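Local atomic coordinates of AcrVIA1 (Listeria seeligeri, PDB entry 6VRB), a protein that binds the RNA-guided type VI CRISPR nuclease Cas13a as an anti-CRISPR protein and probably blocks its RNA cleavage. Residues I182-I186 against L219-S223; A88-E92 against Y118-A122. One frame throughout, in Å; residues are numbered along the deposited sequence.

In the fold
Contact 1 joins the last two helices of the chain, 178-199 and 207-228. Contact 2 joins helices 88-94 and 115-121 and is complete before contact 1 begins. The two sit on opposite sides of the chain's centre. Their own centres are about 32 Å apart, and their nearest atoms are about 17 Å apart, so they do not touch. The nearest atoms of contact 2 and the bound RNA are about 4 Å apart: Ser89 packs on a phosphate and Val90 on a sugar. Contact 1 stays about 29 Å from the RNA, nearest atom to nearest atom. It belongs to the C-terminal hairpin, whereas contact 2 is a buried contact beside the RNA-facing start of helix 88-94.

Contact 1. Residues I182-I186 against L219-S223; sequences IQGKI and LEQHS
Ile186 and Leu219 form the apolar centre where two antiparallel helices pack as a helical hairpin. The segment axes approach to 9.7 Å, with 163° between their N-to-C directions. The two side chains slide past each other in opposite directions. Ile186 CG1 lies 3.7 Å from Leu219 CB. At the end of the leucine, its CD1 methyl abuts Lys185 CB at 3.9 Å. The extended lysine chain then passes the other methyl more loosely, with Lys185 CD 4.5 Å from Leu219 CD2.

Ile182 fills the next position along the interface. Its CG2 branch, anti to the backbone N, rests against Ser223 CB at 3.6 Å and also packs near the carbonyl oxygen of Leu219. Its other branch, through CG1, turns toward His222 and crosses that side chain at about a right angle. The exact spacing there is doubtful in the model.

The aliphatic part of an acidic residue adds to the packing. Glu220 CG meets Ile186 CD1 at 3.9 Å, and the two side chains cross almost perpendicularly.

Along the helices, Ile182 is level with Ser223 and Ile186 with Leu219. Helix 178-199 gives this interface further side chains: Leu219 also touches Ile189, and Ser223 touches Tyr179. The contact thus joins helix 178-199 to the C-terminal helix 207-228.

Contact 2. Residues A88-E92 against Y118-A122; sequences ASVFE and YECLA
Tyr118 reaches from helix 115-121 to the first turn of helix 88-94, which follows strand 83-87 of a three-stranded antiparallel sheet. Its ring pairs with Phe91 in a buried aromatic cluster. The ring planes are inclined at 63° and the centroids are 5.7 Å apart, an oblique pairing. Phe91 CE2 lies 3.6 Å from Tyr118 CE1. Phe91 CG is anti to the backbone N (chi1 -179°), which carries its ring alongside Tyr118, the two side chains running in opposite directions, and on to Leu121. Trp54 meets the Phe91 ring edge-to-face, and the Phe63 ring meets that of Tyr118.

Aliphatic groups extend the apolar packing. Leu121 comes toward Phe91 from the opposite direction, and its CD1 is 4.0 Å from Phe91 CE2. Leu74 of strand 73-78 touches both Phe91 and Tyr118. Ala88 CB packs on Tyr118 CE2 at 3.8 Å.

At the polar end, Tyr118 OH is at the edge of the Phe91 ring, near its plane. The extended Glu92 side chain passes beside it, with its carboxylate plane only 13° from the tyrosine ring plane. Glu92 OE2 lies 3.5 Å from Tyr118 OH, and Ala88 O is 3.4 Å from the same hydroxyl oxygen.

Contact 1. Residues I182-I186 against L219-S223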
ATOM      1  N   ILE C 182     -46.188 -13.457  16.395  1.00 43.34           N
ATOM      2  CA  ILE C 182     -44.712 -13.569  16.596  1.00 43.34           C
ATOM      3  C   ILE C 182     -44.110 -12.181  16.847  1.00 43.34           C
ATOM      4  O   ILE C 182     -43.267 -12.065  17.756  1.00 43.34           O
ATOM      5  CB  ILE C 182     -44.038 -14.288  15.413  1.00 30.00           C
ATOM      6  CG1 ILE C 182     -44.462 -15.756  15.334  1.00 30.00           C
ATOM      7  CG2 ILE C 182     -42.526 -14.147  15.493  1.00 30.00           C
ATOM      8  CD1 ILE C 182     -43.746 -16.549  14.266  1.00 30.00           C
ATOM      9  N   GLN C 183     -44.558 -11.172  16.096  1.00 43.25           N
ATOM     10  CA  GLN C 183     -44.021  -9.792  16.241  1.00 43.25           C
ATOM     11  C   GLN C 183     -44.330  -9.273  17.649  1.00 43.25           C
ATOM     12  O   GLN C 183     -43.433  -8.661  18.260  1.00 43.25           O
ATOM     13  CB  GLN C 183     -44.629  -8.869  15.183  1.00 30.00           C
ATOM     14  CG  GLN C 183     -43.954  -7.507  15.103  1.00 30.00           C
ATOM     15  CD  GLN C 183     -44.679  -6.571  14.169  1.00 30.00           C
ATOM     16  OE1 GLN C 183     -45.792  -6.845  13.724  1.00 30.00           O
ATOM     17  NE2 GLN C 183     -44.048  -5.450  13.861  1.00 30.00           N
ATOM     18  N   GLY C 184     -45.532  -9.564  18.156  1.00 42.43           N
ATOM     19  CA  GLY C 184     -45.949  -9.091  19.490  1.00 42.43           C
ATOM     20  C   GLY C 184     -45.050  -9.626  20.591  1.00 42.43           C
ATOM     21  O   GLY C 184     -44.679  -8.838  21.481  1.00 42.43           O
ATOM     22  N   LYS C 185     -44.669 -10.905  20.510  1.00 42.21           N
ATOM     23  CA  LYS C 185     -43.793 -11.515  21.544  1.00 42.21           C
ATOM     24  C   LYS C 185     -42.442 -10.790  21.558  1.00 42.21           C
ATOM     25  O   LYS C 185     -41.948 -10.489  22.661  1.00 42.21           O
ATOM     26  CB  LYS C 185     -43.582 -13.000  21.237  1.00 30.00           C
ATOM     27  CG  LYS C 185     -44.847 -13.844  21.182  1.00 30.00           C
ATOM     28  CD  LYS C 185     -44.578 -15.287  20.810  1.00 30.00           C
ATOM     29  CE  LYS C 185     -45.834 -16.129  20.734  1.00 30.00           C
ATOM     30  NZ  LYS C 185     -45.531 -17.529  20.356  1.00 30.00           N
ATOM     31  N   ILE C 186     -41.894 -10.494  20.376  1.00 40.22           N
ATOM     32  CA  ILE C 186     -40.573  -9.803  20.266  1.00 40.22           C
ATOM     33  C   ILE C 186     -40.672  -8.404  20.884  1.00 40.22           C
ATOM     34  O   ILE C 186     -39.747  -8.018  21.623  1.00 40.22           O
ATOM     35  CB  ILE C 186     -40.101  -9.745  18.799  1.00 30.00           C
ATOM     36  CG1 ILE C 186     -40.215 -11.108  18.112  1.00 30.00           C
ATOM     37  CG2 ILE C 186     -38.691  -9.186  18.709  1.00 30.00           C
ATOM     38  CD1 ILE C 186     -39.849 -11.088  16.646  1.00 30.00           C
ATOM     39  N   LEU C 219     -36.869 -15.837  18.062  1.00 43.52           N
ATOM     40  CA  LEU C 219     -38.181 -15.422  17.591  1.00 43.52           C
ATOM     41  C   LEU C 219     -38.083 -14.781  16.209  1.00 43.52           C
ATOM     42  O   LEU C 219     -38.885 -15.086  15.324  1.00 43.52           O
ATOM     43  CB  LEU C 219     -38.830 -14.453  18.580  1.00 30.00           C
ATOM     44  CG  LEU C 219     -39.284 -15.054  19.912  1.00 30.00           C
ATOM     45  CD1 LEU C 219     -39.882 -13.979  20.806  1.00 30.00           C
ATOM     46  CD2 LEU C 219     -40.282 -16.175  19.677  1.00 30.00           C
ATOM     47  N   GLU C 220     -37.078 -13.932  16.000  1.00 41.96           N
ATOM     48  CA  GLU C 220     -36.929 -13.286  14.692  1.00 41.96           C
ATOM     49  C   GLU C 220     -36.671 -14.309  13.585  1.00 41.96           C
ATOM     50  O   GLU C 220     -37.247 -14.234  12.475  1.00 41.96           O
ATOM     51  CB  GLU C 220     -35.810 -12.245  14.722  1.00 30.00           C
ATOM     52  CG  GLU C 220     -36.134 -11.010  15.545  1.00 30.00           C
ATOM     53  CD  GLU C 220     -35.093  -9.921  15.392  1.00 30.00           C
ATOM     54  OE1 GLU C 220     -34.081 -10.158  14.701  1.00 30.00           O
ATOM     55  OE2 GLU C 220     -35.289  -8.826  15.960  1.00 30.00           O
ATOM     56  N   GLN C 221     -35.830 -15.295  13.896  1.00 42.39           N
ATOM     57  CA  GLN C 221     -35.525 -16.319  12.907  1.00 42.39           C
ATOM     58  C   GLN C 221     -36.793 -17.076  12.547  1.00 42.39           C
ATOM     59  O   GLN C 221     -37.094 -17.271  11.366  1.00 42.39           O
ATOM     60  CB  GLN C 221     -34.457 -17.283  13.426  1.00 30.00           C
ATOM     61  CG  GLN C 221     -33.054 -16.702  13.447  1.00 30.00           C
ATOM     62  CD  GLN C 221     -32.000 -17.741  13.769  1.00 30.00           C
ATOM     63  OE1 GLN C 221     -32.318 -18.859  14.173  1.00 30.00           O
ATOM     64  NE2 GLN C 221     -30.736 -17.378  13.591  1.00 30.00           N
ATOM     65  N   HIS C 222     -37.592 -17.419  13.559  1.00 42.67           N
ATOM     66  CA  HIS C 222     -38.869 -18.147  13.328  1.00 42.67           C
ATOM     67  C   HIS C 222     -39.811 -17.283  12.477  1.00 42.67           C
ATOM     68  O   HIS C 222     -40.520 -17.849  11.624  1.00 42.67           O
ATOM     69  CB  HIS C 222     -39.501 -18.564  14.662  1.00 30.00           C
ATOM     70  CG  HIS C 222     -40.798 -19.288  14.518  1.00 30.00           C
ATOM     71  ND1 HIS C 222     -40.878 -20.559  13.982  1.00 30.00           N
ATOM     72  CD2 HIS C 222     -42.059 -18.933  14.843  1.00 30.00           C
ATOM     73  CE1 HIS C 222     -42.135 -20.954  13.977  1.00 30.00           C
ATOM     74  NE2 HIS C 222     -42.881 -19.973  14.501  1.00 30.00           N
ATOM     75  N   SER C 223     -39.810 -15.967  12.713  1.00 43.86           N
ATOM     76  CA  SER C 223     -40.690 -14.999  12.002  1.00 43.86           C
ATOM     77  C   SER C 223     -40.406 -14.978  10.493  1.00 43.86           C
ATOM     78  O   SER C 223     -41.379 -14.935   9.719  1.00 43.86           O
ATOM     79  CB  SER C 223     -40.530 -13.625  12.596  1.00 30.00           C
ATOM     80  OG  SER C 223     -41.330 -12.679  11.897  1.00 30.00           O
TER

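Contact 2. Residues A88-E92 against Y118-A122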
ATOM      1  N   ALA C  88     -27.718   1.399 -14.651  1.00 16.03           N
ATOM      2  CA  ALA C  88     -27.626   2.307 -13.518  1.00 16.03           C
ATOM      3  C   ALA C  88     -26.679   3.471 -13.762  1.00 16.03           C
ATOM      4  O   ALA C  88     -26.720   4.444 -13.010  1.00 16.03           O
ATOM      5  CB  ALA C  88     -27.196   1.545 -12.270  1.00 16.03           C
ATOM      6  N   SER C  89     -25.824   3.397 -14.772  1.00 18.08           N
ATOM      7  CA  SER C  89     -25.038   4.549 -15.175  1.00 18.08           C
ATOM      8  C   SER C  89     -25.876   5.607 -15.872  1.00 18.08           C
ATOM      9  O   SER C  89     -25.558   6.794 -15.773  1.00 18.08           O
ATOM     10  CB  SER C  89     -23.899   4.110 -16.094  1.00 18.08           C
ATOM     11  OG  SER C  89     -24.404   3.567 -17.298  1.00 18.08           O
ATOM     12  N   VAL C  90     -26.939   5.201 -16.566  1.00 18.62           N
ATOM     13  CA  VAL C  90     -27.890   6.151 -17.130  1.00 18.62           C
ATOM     14  C   VAL C  90     -28.654   6.860 -16.018  1.00 18.62           C
ATOM     15  O   VAL C  90     -28.898   8.067 -16.089  1.00 18.62           O
ATOM     16  CB  VAL C  90     -28.828   5.415 -18.104  1.00 18.62           C
ATOM     17  CG1 VAL C  90     -29.915   6.325 -18.631  1.00 18.62           C
ATOM     18  CG2 VAL C  90     -28.029   4.840 -19.247  1.00 18.62           C
ATOM     19  N   PHE C  91     -29.013   6.127 -14.963  1.00 17.15           N
ATOM     20  CA  PHE C  91     -29.716   6.701 -13.819  1.00 17.15           C
ATOM     21  C   PHE C  91     -28.862   7.733 -13.093  1.00 17.15           C
ATOM     22  O   PHE C  91     -29.364   8.780 -12.677  1.00 17.15           O
ATOM     23  CB  PHE C  91     -30.119   5.570 -12.876  1.00 17.15           C
ATOM     24  CG  PHE C  91     -30.876   6.014 -11.669  1.00 17.15           C
ATOM     25  CD1 PHE C  91     -32.216   6.315 -11.748  1.00 17.15           C
ATOM     26  CD2 PHE C  91     -30.245   6.112 -10.446  1.00 17.15           C
ATOM     27  CE1 PHE C  91     -32.908   6.709 -10.632  1.00 17.15           C
ATOM     28  CE2 PHE C  91     -30.933   6.515  -9.335  1.00 17.15           C
ATOM     29  CZ  PHE C  91     -32.264   6.809  -9.426  1.00 17.15           C
ATOM     30  N   GLU C  92     -27.566   7.455 -12.938  1.00 19.98           N
ATOM     31  CA  GLU C  92     -26.658   8.380 -12.273  1.00 19.98           C
ATOM     32  C   GLU C  92     -26.353   9.597 -13.117  1.00 19.98           C
ATOM     33  O   GLU C  92     -26.140  10.675 -12.564  1.00 19.98           O
ATOM     34  CB  GLU C  92     -25.344   7.689 -11.950  1.00 19.98           C
ATOM     35  CG  GLU C  92     -25.430   6.632 -10.904  1.00 19.98           C
ATOM     36  CD  GLU C  92     -24.190   5.775 -10.866  1.00 19.98           C
ATOM     37  OE1 GLU C  92     -23.304   5.970 -11.721  1.00 19.98           O
ATOM     38  OE2 GLU C  92     -24.109   4.877 -10.008  1.00 19.98           O
ATOM     39  N   TYR C 118     -28.594   2.104  -3.811  1.00 20.76           N
ATOM     40  CA  TYR C 118     -29.545   1.328  -4.589  1.00 20.76           C
ATOM     41  C   TYR C 118     -30.248   0.251  -3.781  1.00 20.76           C
ATOM     42  O   TYR C 118     -31.328  -0.185  -4.185  1.00 20.76           O
ATOM     43  CB  TYR C 118     -28.830   0.721  -5.779  1.00 20.76           C
ATOM     44  CG  TYR C 118     -28.502   1.728  -6.843  1.00 20.76           C
ATOM     45  CD1 TYR C 118     -29.248   2.887  -6.979  1.00 20.76           C
ATOM     46  CD2 TYR C 118     -27.411   1.554  -7.672  1.00 20.76           C
ATOM     47  CE1 TYR C 118     -28.947   3.807  -7.934  1.00 20.76           C
ATOM     48  CE2 TYR C 118     -27.105   2.475  -8.630  1.00 20.76           C
ATOM     49  CZ  TYR C 118     -27.868   3.594  -8.752  1.00 20.76           C
ATOM     50  OH  TYR C 118     -27.552   4.507  -9.711  1.00 20.76           O
ATOM     51  N   GLU C 119     -29.684  -0.178  -2.658  1.00 26.61           N
ATOM     52  CA  GLU C 119     -30.386  -1.080  -1.760  1.00 26.61           C
ATOM     53  C   GLU C 119     -31.273  -0.350  -0.769  1.00 26.61           C
ATOM     54  O   GLU C 119     -31.943  -1.000   0.035  1.00 26.61           O
ATOM     55  CB  GLU C 119     -29.390  -1.965  -1.016  1.00 26.61           C
ATOM     56  CG  GLU C 119     -28.758  -3.016  -1.895  1.00 26.61           C
ATOM     57  CD  GLU C 119     -27.695  -3.811  -1.181  1.00 26.61           C
ATOM     58  OE1 GLU C 119     -27.382  -3.471  -0.024  1.00 26.61           O
ATOM     59  OE2 GLU C 119     -27.163  -4.765  -1.784  1.00 26.61           O
ATOM     60  N   CYS C 120     -31.277   0.978  -0.790  1.00 27.83           N
ATOM     61  CA  CYS C 120     -32.292   1.755  -0.103  1.00 27.83           C
ATOM     62  C   CYS C 120     -33.377   2.243  -1.048  1.00 27.83           C
ATOM     63  O   CYS C 120     -34.480   2.557  -0.597  1.00 27.83           O
ATOM     64  CB  CYS C 120     -31.653   2.944   0.612  1.00 27.83           C
ATOM     65  SG  CYS C 120     -30.540   2.502   1.967  1.00 27.83           S
ATOM     66  N   LEU C 121     -33.084   2.313  -2.345  1.00 26.64           N
ATOM     67  CA  LEU C 121     -34.078   2.717  -3.327  1.00 26.64           C
ATOM     68  C   LEU C 121     -34.972   1.558  -3.735  1.00 26.64           C
ATOM     69  O   LEU C 121     -36.181   1.735  -3.909  1.00 26.64           O
ATOM     70  CB  LEU C 121     -33.403   3.295  -4.568  1.00 26.64           C
ATOM     71  CG  LEU C 121     -32.711   4.651  -4.493  1.00 26.64           C
ATOM     72  CD1 LEU C 121     -32.002   4.935  -5.794  1.00 26.64           C
ATOM     73  CD2 LEU C 121     -33.732   5.725  -4.220  1.00 26.64           C
ATOM     74  N   ALA C 122     -34.398   0.375  -3.907  1.00 27.41           N
ATOM     75  CA  ALA C 122     -35.121  -0.736  -4.501  1.00 27.41           C
ATOM     76  C   ALA C 122     -35.835  -1.546  -3.427  1.00 27.41           C
ATOM     77  O   ALA C 122     -35.623  -1.364  -2.227  1.00 27.41           O
ATOM     78  CB  ALA C 122     -34.170  -1.608  -5.311  1.00 27.41           C
TER